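Local coordinates for argonaute protein (Marinitoga piezophila, PDB 5I4A), which uses short 5'-hydroxyl RNA guides to bind complementary DNA or RNA targets and cleave them, with a preference for manganese in DNA cleavage, at residues A[448-452]-A[518-524]; A[543-549]-A[581-585]; A[457-462]-A[477-483]. All blocks are in the same frame, centred on the assembly; numbering follows the deposited sequence.

Contact 1 of 3, residues A[448-452]-A[518-524]. With nucleotides of chain B.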
# COMPACT_ATOMS: atom_id res chain seq x y z
N ILE A 448 -6.00 6.66 -9.66
CA ILE A 448 -4.82 6.91 -10.47
C ILE A 448 -3.60 6.36 -9.74
O ILE A 448 -3.28 6.80 -8.64
CB ILE A 448 -4.62 8.40 -10.76
CG1 ILE A 448 -5.88 9.01 -11.38
CG2 ILE A 448 -3.42 8.61 -11.68
CD1 ILE A 448 -6.28 8.39 -12.69
N ASP A 449 -2.90 5.41 -10.38
CA ASP A 449 -1.62 4.90 -9.90
C ASP A 449 -0.57 5.25 -10.95
O ASP A 449 -0.58 4.69 -12.05
CB ASP A 449 -1.67 3.39 -9.65
CG ASP A 449 -0.42 2.86 -8.96
OD1 ASP A 449 0.68 3.42 -9.16
OD2 ASP A 449 -0.53 1.87 -8.20
N LEU A 450 0.33 6.17 -10.61
CA LEU A 450 1.34 6.66 -11.54
C LEU A 450 2.65 6.84 -10.80
O LEU A 450 2.72 7.63 -9.85
CB LEU A 450 0.88 7.97 -12.20
CG LEU A 450 1.85 8.66 -13.16
CD1 LEU A 450 1.10 9.25 -14.34
CD2 LEU A 450 2.60 9.74 -12.43
N SER A 451 3.68 6.12 -11.23
CA SER A 451 4.99 6.16 -10.59
C SER A 451 6.07 6.43 -11.63
O SER A 451 5.90 6.17 -12.82
CB SER A 451 5.29 4.85 -9.85
OG SER A 451 5.27 3.74 -10.73
N HIS A 452 7.20 6.96 -11.15
CA HIS A 452 8.34 7.30 -11.99
C HIS A 452 9.61 6.74 -11.35
O HIS A 452 9.94 7.10 -10.22
CB HIS A 452 8.48 8.81 -12.16
CG HIS A 452 7.26 9.48 -12.70
ND1 HIS A 452 6.63 9.07 -13.86
CD2 HIS A 452 6.55 10.54 -12.25
CE1 HIS A 452 5.59 9.85 -14.09
NE2 HIS A 452 5.52 10.75 -13.13
N ARG A 518 -5.76 9.95 -6.16
CA ARG A 518 -4.38 9.73 -6.56
C ARG A 518 -3.63 8.97 -5.48
O ARG A 518 -3.72 9.31 -4.29
CB ARG A 518 -3.69 11.07 -6.84
CG ARG A 518 -2.20 10.99 -7.11
CD ARG A 518 -1.89 10.25 -8.40
NE ARG A 518 -0.47 10.35 -8.73
CZ ARG A 518 0.04 11.22 -9.59
NH1 ARG A 518 -0.76 12.06 -10.23
NH2 ARG A 518 1.34 11.24 -9.82
N ASP A 519 -2.89 7.94 -5.89
CA ASP A 519 -2.00 7.21 -4.99
C ASP A 519 -0.79 8.09 -4.71
O ASP A 519 0.15 8.15 -5.50
CB ASP A 519 -1.60 5.88 -5.60
CG ASP A 519 -0.64 5.09 -4.73
OD1 ASP A 519 -0.50 5.41 -3.53
OD2 ASP A 519 -0.02 4.13 -5.24
N GLY A 520 -0.82 8.77 -3.57
CA GLY A 520 0.20 9.75 -3.25
C GLY A 520 -0.22 11.15 -3.63
O GLY A 520 -1.41 11.47 -3.75
N ARG A 521 0.78 12.00 -3.85
CA ARG A 521 0.55 13.40 -4.13
C ARG A 521 0.74 13.69 -5.62
O ARG A 521 1.58 13.06 -6.29
CB ARG A 521 1.49 14.28 -3.30
CG ARG A 521 2.96 13.90 -3.36
CD ARG A 521 3.73 14.59 -2.24
NE ARG A 521 5.17 14.61 -2.49
CZ ARG A 521 6.04 13.73 -1.99
NH1 ARG A 521 5.61 12.74 -1.22
NH2 ARG A 521 7.33 13.84 -2.27
N PHE A 522 -0.06 14.62 -6.14
CA PHE A 522 0.09 15.09 -7.51
C PHE A 522 1.42 15.83 -7.64
O PHE A 522 1.59 16.91 -7.09
CB PHE A 522 -1.06 16.01 -7.89
CG PHE A 522 -2.39 15.31 -8.05
CD1 PHE A 522 -3.21 15.09 -6.96
CD2 PHE A 522 -2.83 14.91 -9.30
CE1 PHE A 522 -4.44 14.47 -7.10
CE2 PHE A 522 -4.06 14.29 -9.46
CZ PHE A 522 -4.87 14.06 -8.35
N ILE A 523 2.36 15.24 -8.38
CA ILE A 523 3.63 15.88 -8.69
C ILE A 523 3.71 16.33 -10.14
O ILE A 523 4.67 17.00 -10.53
CB ILE A 523 4.81 14.95 -8.31
CG1 ILE A 523 4.70 14.61 -6.82
CG2 ILE A 523 6.17 15.61 -8.51
CD1 ILE A 523 4.64 15.84 -5.93
N GLU A 524 2.68 16.04 -10.93
CA GLU A 524 2.63 16.49 -12.31
C GLU A 524 2.22 17.96 -12.36
O GLU A 524 1.94 18.59 -11.34
CB GLU A 524 1.67 15.62 -13.12
CG GLU A 524 2.12 14.17 -13.30
CD GLU A 524 2.21 13.41 -11.99
OE1 GLU A 524 1.43 13.71 -11.06
OE2 GLU A 524 3.08 12.52 -11.87
P C B 12 9.85 15.80 -2.74
OP1 C B 12 8.44 16.05 -2.35
OP2 C B 12 10.15 15.44 -4.14
O5' C B 12 10.75 17.08 -2.39
O HOH W 1 0.33 7.57 -7.94
O HOH W 2 2.45 6.41 -6.85
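Arg518 crosses over Ile448 and reaches Leu450, and these three residues carry most of the contact. A bend at chi2 (66°) swings CD of Arg518 toward Ile448, to 4.0 Å from Ile448 CG2. The rest of the chain carries the guanidinium to Leu450, whose CB sits over one face. The backbone O of Arg521 and CA of Phe522 lie over the opposite face. At the edge, Glu524 meets the group end-on. Both Arg518 NH1 and Arg518 NH2 point at Glu524 OE1, NH2 at 2.8 Å, and both come from the same face of the carboxylate. This salt bridge fixes the rotation of the guanidinium. The third nitrogen, Arg518 NE, gives its hydrogen to a water 3.0 Å away that also accepts from Leu450 N.

The two strands are parallel neighbours in the central sheet of the RNase H fold of the PIWI domain. Asp519 N bonds to Ile448 O at 3.0 Å, nearly straight (169°). Next to this bond, Asp449 and Asp519, both inferred to be active-site residues, lie side by side, pointing the same way. Asp449 OD2 and Asp519 OD2 are 3.8 Å apart, with the carboxylate planes almost perpendicular (87°). Both probably bind manganese, as in related enzymes, and Asn627 of helix 621-631 lies close to Asp449. Beyond the strand, Arg521 NH2 reaches OP1 of C12 in the guide RNA, chain B.

Contact 2 of 3, residues A[543-549]-A[581-585]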
# COMPACT_ATOMS: atom_id res chain seq x y z
N VAL A 543 -7.97 14.54 -5.25
CA VAL A 543 -7.78 13.94 -3.94
C VAL A 543 -6.45 13.22 -3.91
O VAL A 543 -6.15 12.42 -4.80
CB VAL A 543 -8.93 12.97 -3.60
CG1 VAL A 543 -8.71 12.38 -2.22
CG2 VAL A 543 -10.28 13.67 -3.68
N GLU A 544 -5.65 13.50 -2.89
CA GLU A 544 -4.39 12.80 -2.65
C GLU A 544 -4.60 11.81 -1.51
O GLU A 544 -5.04 12.20 -0.42
CB GLU A 544 -3.26 13.77 -2.32
CG GLU A 544 -2.89 14.69 -3.46
CD GLU A 544 -1.77 15.64 -3.10
OE1 GLU A 544 -1.52 15.83 -1.89
OE2 GLU A 544 -1.13 16.19 -4.02
N VAL A 545 -4.29 10.54 -1.76
CA VAL A 545 -4.46 9.47 -0.80
C VAL A 545 -3.09 8.92 -0.43
O VAL A 545 -2.31 8.55 -1.31
CB VAL A 545 -5.37 8.36 -1.35
CG1 VAL A 545 -5.54 7.25 -0.33
CG2 VAL A 545 -6.73 8.93 -1.75
N ASN A 546 -2.80 8.87 0.86
CA ASN A 546 -1.53 8.35 1.37
C ASN A 546 -1.84 7.14 2.25
O ASN A 546 -2.22 7.29 3.42
CB ASN A 546 -0.77 9.43 2.15
CG ASN A 546 0.59 8.95 2.62
OD1 ASN A 546 1.03 7.85 2.30
ND2 ASN A 546 1.27 9.79 3.40
N LYS A 547 -1.67 5.95 1.69
CA LYS A 547 -1.87 4.72 2.45
C LYS A 547 -0.79 4.50 3.50
O LYS A 547 -0.93 3.59 4.32
CB LYS A 547 -1.92 3.52 1.50
CG LYS A 547 -0.56 3.13 0.94
CD LYS A 547 -0.61 2.99 -0.57
CE LYS A 547 0.64 2.31 -1.11
NZ LYS A 547 0.53 2.07 -2.57
N ASN A 548 0.28 5.30 3.48
CA ASN A 548 1.41 5.13 4.38
C ASN A 548 1.56 6.29 5.35
O ASN A 548 2.68 6.68 5.68
CB ASN A 548 2.70 4.95 3.58
CG ASN A 548 2.66 3.74 2.66
OD1 ASN A 548 2.18 2.67 3.04
ND2 ASN A 548 3.16 3.91 1.44
N THR A 549 0.45 6.87 5.81
CA THR A 549 0.55 8.00 6.72
C THR A 549 1.15 7.55 8.05
O THR A 549 0.91 6.44 8.52
CB THR A 549 -0.82 8.65 6.95
OG1 THR A 549 -0.66 9.82 7.76
CG2 THR A 549 -1.77 7.70 7.65
N GLY A 581 -3.35 3.99 9.14
CA GLY A 581 -4.16 5.08 8.66
C GLY A 581 -4.03 5.31 7.17
O GLY A 581 -3.06 4.91 6.53
N VAL A 582 -5.03 5.99 6.61
CA VAL A 582 -5.04 6.40 5.22
C VAL A 582 -5.37 7.88 5.18
O VAL A 582 -6.46 8.29 5.59
CB VAL A 582 -6.06 5.60 4.38
CG1 VAL A 582 -6.12 6.15 2.97
CG2 VAL A 582 -5.69 4.13 4.36
N GLU A 583 -4.42 8.68 4.69
CA GLU A 583 -4.60 10.13 4.62
C GLU A 583 -5.33 10.51 3.34
O GLU A 583 -5.05 9.97 2.27
CB GLU A 583 -3.24 10.84 4.68
CG GLU A 583 -3.08 11.75 5.87
CD GLU A 583 -1.78 12.51 5.85
OE1 GLU A 583 -1.72 13.56 5.18
OE2 GLU A 583 -0.81 12.05 6.49
N VAL A 584 -6.25 11.46 3.46
CA VAL A 584 -7.06 11.94 2.35
C VAL A 584 -6.97 13.46 2.34
O VAL A 584 -7.35 14.11 3.33
CB VAL A 584 -8.52 11.48 2.45
CG1 VAL A 584 -9.28 11.81 1.18
CG2 VAL A 584 -8.60 9.99 2.75
N LYS A 585 -6.47 14.03 1.24
CA LYS A 585 -6.29 15.47 1.13
C LYS A 585 -7.01 15.98 -0.11
O LYS A 585 -6.66 15.59 -1.23
CB LYS A 585 -4.80 15.83 1.06
CG LYS A 585 -4.54 17.32 0.86
CD LYS A 585 -3.08 17.62 0.60
CE LYS A 585 -2.85 19.12 0.54
NZ LYS A 585 -3.85 19.79 -0.33
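Glu583 and Thr549 meet where one strand of the RNase H-fold PIWI sheet ends in a turn beside the start of its antiparallel neighbour. The axes of the short strand segments 543-546 and 582-585 approach to 4.6 Å, their N-to-C directions 166° apart. Glu544 with Lys585 and Asn546 with Glu583 are hydrogen-bonded pairs, each closed by two backbone bonds. Val545 with Val584, between them, is a non-hydrogen-bonded pair.

Glu583 can be followed outward. Its CB packs against Asn546 CB, 3.8 Å away, on the sheet face they share with Glu544 and Lys585. Glu583 CG passes the hydroxyl of Thr549, 3.6 Å from Thr549 OG1. CD continues beside Thr549, and the two side chains cross at about a right angle. At the tip, Glu583 OE2 accepts a hydrogen from Thr549 OG1 at 2.6 Å on its anti lone pair, the one away from the other oxygen. With OG1 of Thr549 anti to the backbone N (chi1 -175°), the hydroxyl faces Glu583 and CG2 faces Gly581. OG1 also takes a weak bond from Ile551 N.

The turn itself is type I, from Asn546 to Thr549. Asn546 OD1 accepts from Asn548 N, an Asx turn, with the N-H arriving from well above the amide carbonyl plane. The turn carries Lys547 to the active-site side, where its NZ makes a long, weak ion pair with Asp519. Asn548 packs on a phosphate of the guide RNA.

Val545 and Val584 point to the opposite face, where Val543 and Val582 also pack with them. Helix 595-605 covers Val543 and Val584 through Ile602. Val545 CG1 meets Val582 CG1 at 3.5 Å. The Val543 CG1 to Val584 CG1 approach, also 3.5 Å, is tighter than usual van der Waals contact.

Contact 3 of 3, residues A[457-462]-A[477-483]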
# COMPACT_ATOMS: atom_id res chain seq x y z
N ARG A 457 14.73 5.80 -16.37
CA ARG A 457 14.01 7.01 -16.78
C ARG A 457 12.67 6.62 -17.40
O ARG A 457 12.33 7.02 -18.51
CB ARG A 457 14.84 7.84 -17.77
CG ARG A 457 16.11 8.43 -17.18
CD ARG A 457 15.80 9.37 -16.03
NE ARG A 457 15.21 10.63 -16.49
CZ ARG A 457 14.67 11.54 -15.69
NH1 ARG A 457 14.63 11.34 -14.37
NH2 ARG A 457 14.16 12.65 -16.20
N LYS A 458 11.88 5.85 -16.66
CA LYS A 458 10.63 5.30 -17.15
C LYS A 458 9.47 5.74 -16.26
O LYS A 458 9.65 6.21 -15.14
CB LYS A 458 10.71 3.77 -17.22
CG LYS A 458 11.87 3.23 -18.06
CD LYS A 458 11.50 3.12 -19.53
CE LYS A 458 12.69 2.68 -20.38
NZ LYS A 458 13.54 3.83 -20.80
N THR A 459 8.25 5.56 -16.79
CA THR A 459 7.02 5.97 -16.13
C THR A 459 5.99 4.85 -16.21
O THR A 459 5.85 4.21 -17.26
CB THR A 459 6.45 7.26 -16.77
OG1 THR A 459 7.21 8.39 -16.32
CG2 THR A 459 4.98 7.46 -16.42
N ASN A 460 5.25 4.63 -15.12
CA ASN A 460 4.28 3.54 -15.04
C ASN A 460 2.93 4.12 -14.62
O ASN A 460 2.83 4.81 -13.59
CB ASN A 460 4.73 2.48 -14.05
CG ASN A 460 5.95 1.73 -14.53
OD1 ASN A 460 6.05 1.37 -15.71
ND2 ASN A 460 6.91 1.51 -13.64
N LEU A 461 1.89 3.83 -15.40
CA LEU A 461 0.58 4.44 -15.25
C LEU A 461 -0.51 3.38 -15.29
O LEU A 461 -0.45 2.44 -16.09
CB LEU A 461 0.33 5.47 -16.37
CG LEU A 461 -1.12 5.92 -16.56
CD1 LEU A 461 -1.59 6.76 -15.38
CD2 LEU A 461 -1.29 6.68 -17.87
N CYS A 462 -1.52 3.54 -14.42
CA CYS A 462 -2.72 2.71 -14.44
C CYS A 462 -3.87 3.50 -13.83
O CYS A 462 -3.69 4.14 -12.79
CB CYS A 462 -2.50 1.40 -13.68
SG CYS A 462 -4.00 0.38 -13.55
N LYS A 477 -3.97 0.72 -18.51
CA LYS A 477 -2.63 0.45 -18.03
C LYS A 477 -1.63 0.68 -19.15
O LYS A 477 -1.87 0.31 -20.30
CB LYS A 477 -2.50 -0.98 -17.49
CG LYS A 477 -1.12 -1.32 -16.94
CD LYS A 477 -1.05 -2.75 -16.43
CE LYS A 477 0.29 -3.03 -15.77
NZ LYS A 477 0.37 -4.42 -15.21
N HIS A 478 -0.50 1.30 -18.80
CA HIS A 478 0.59 1.55 -19.74
C HIS A 478 1.91 1.24 -19.05
O HIS A 478 2.14 1.68 -17.92
CB HIS A 478 0.58 2.99 -20.23
CG HIS A 478 -0.64 3.35 -21.02
ND1 HIS A 478 -0.74 3.13 -22.38
CD2 HIS A 478 -1.83 3.88 -20.64
CE1 HIS A 478 -1.93 3.52 -22.80
NE2 HIS A 478 -2.61 3.98 -21.76
N LYS A 479 2.77 0.50 -19.74
CA LYS A 479 4.02 0.03 -19.17
C LYS A 479 5.20 0.70 -19.85
O LYS A 479 5.22 0.86 -21.08
CB LYS A 479 4.13 -1.49 -19.28
CG LYS A 479 3.00 -2.27 -18.62
CD LYS A 479 3.44 -3.69 -18.28
CE LYS A 479 4.58 -3.69 -17.26
NZ LYS A 479 5.31 -5.00 -17.26
N ASN A 480 6.18 1.10 -19.04
CA ASN A 480 7.46 1.63 -19.50
C ASN A 480 7.29 2.77 -20.51
O ASN A 480 7.68 2.68 -21.67
CB ASN A 480 8.32 0.51 -20.09
CG ASN A 480 8.50 -0.66 -19.15
OD1 ASN A 480 9.27 -0.58 -18.19
ND2 ASN A 480 7.82 -1.76 -19.43
N LEU A 481 6.68 3.85 -20.02
CA LEU A 481 6.64 5.10 -20.74
C LEU A 481 7.89 5.91 -20.43
O LEU A 481 8.41 5.87 -19.31
CB LEU A 481 5.39 5.90 -20.36
CG LEU A 481 4.05 5.21 -20.62
CD1 LEU A 481 2.92 5.91 -19.88
CD2 LEU A 481 3.76 5.15 -22.11
N GLU A 482 8.39 6.63 -21.43
CA GLU A 482 9.58 7.46 -21.24
C GLU A 482 9.27 8.59 -20.26
O GLU A 482 8.28 9.31 -20.43
CB GLU A 482 10.07 8.02 -22.57
CG GLU A 482 10.59 6.98 -23.56
CD GLU A 482 11.92 6.39 -23.15
OE1 GLU A 482 12.97 6.79 -23.71
OE2 GLU A 482 11.93 5.51 -22.26
N LEU A 483 10.12 8.74 -19.25
CA LEU A 483 9.90 9.75 -18.22
C LEU A 483 9.97 11.15 -18.81
O LEU A 483 11.05 11.68 -19.06
CB LEU A 483 10.90 9.60 -17.08
CG LEU A 483 10.78 10.56 -15.90
CD1 LEU A 483 9.33 10.79 -15.51
CD2 LEU A 483 11.56 10.02 -14.71
O HOH W 3 8.74 0.32 -15.58
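The guanidinium of Arg457 has Leu483 CD2 over one face, 3.4 Å above the plane and offset toward the rim. Bends at chi2 and chi3 fold the arginine chain back, which brings the group over the leucine. The other flat group, the imidazole of His478, lies alongside Leu461. Its CD2 is 4.0 Å from Leu461 CD2, an oblique approach, and Ile491 of helix 485-507 packs against both residues.

Strands 458-466 and 472-482 form a beta hairpin at one edge of the PIWI sheet. Thr459 pairs with Leu481, but Leu461 pairs with His478, so the register slips by one residue: a beta bulge. The chain turns a corner at Asn480. Here Asn460 OD1 takes a weak bond from Asn480 N, and a water bridges Asn460 OD1 and Asn480 OD1. Past the corner, Leu481 N bonds to Thr459 O, and Leu483 N bonds to Arg457 O at 2.9 Å.

Leu483 has the most surface buried by the contact. Its CG is anti to the backbone N (chi1 -178°), and the branch splits between two neighbours: CD2 goes to Arg457, while CD1 lies 3.3 Å from Thr459 OG1. That hydroxyl is hydrogen-bonded to His452 ND1 on the adjoining strand.

Lys458 and Glu482 run side by side in the same direction. Lys458 NZ meets Glu482 OE2 at 2.7 Å, on its syn lone pair. The backbone bonds hold the hairpin together. The salt bridge adds a charge pair at an exposed glutamate, while Leu461 and His478 pack toward helix 485-507.

All three contacts lie in the PIWI domain and join strands of one mixed sheet. From the N terminus, strand 443-452 comes first and opens contact 1. The chain turns into strand 458-466 and returns along strand 472-482, closing contact 3, a hairpin nested inside the loop of contact 1. Helix 485-507 follows, and strand 513-519 then closes contact 1. Contact 2 follows in series and closes the loop that holds strands 560-565 and 568-571, pairing 539-546 with 582-589. Contact 1 touches both others: Asp449 O meets Cys462 N on one side, and Arg518 N meets Val543 O on the other. Contacts 2 and 3 do not touch.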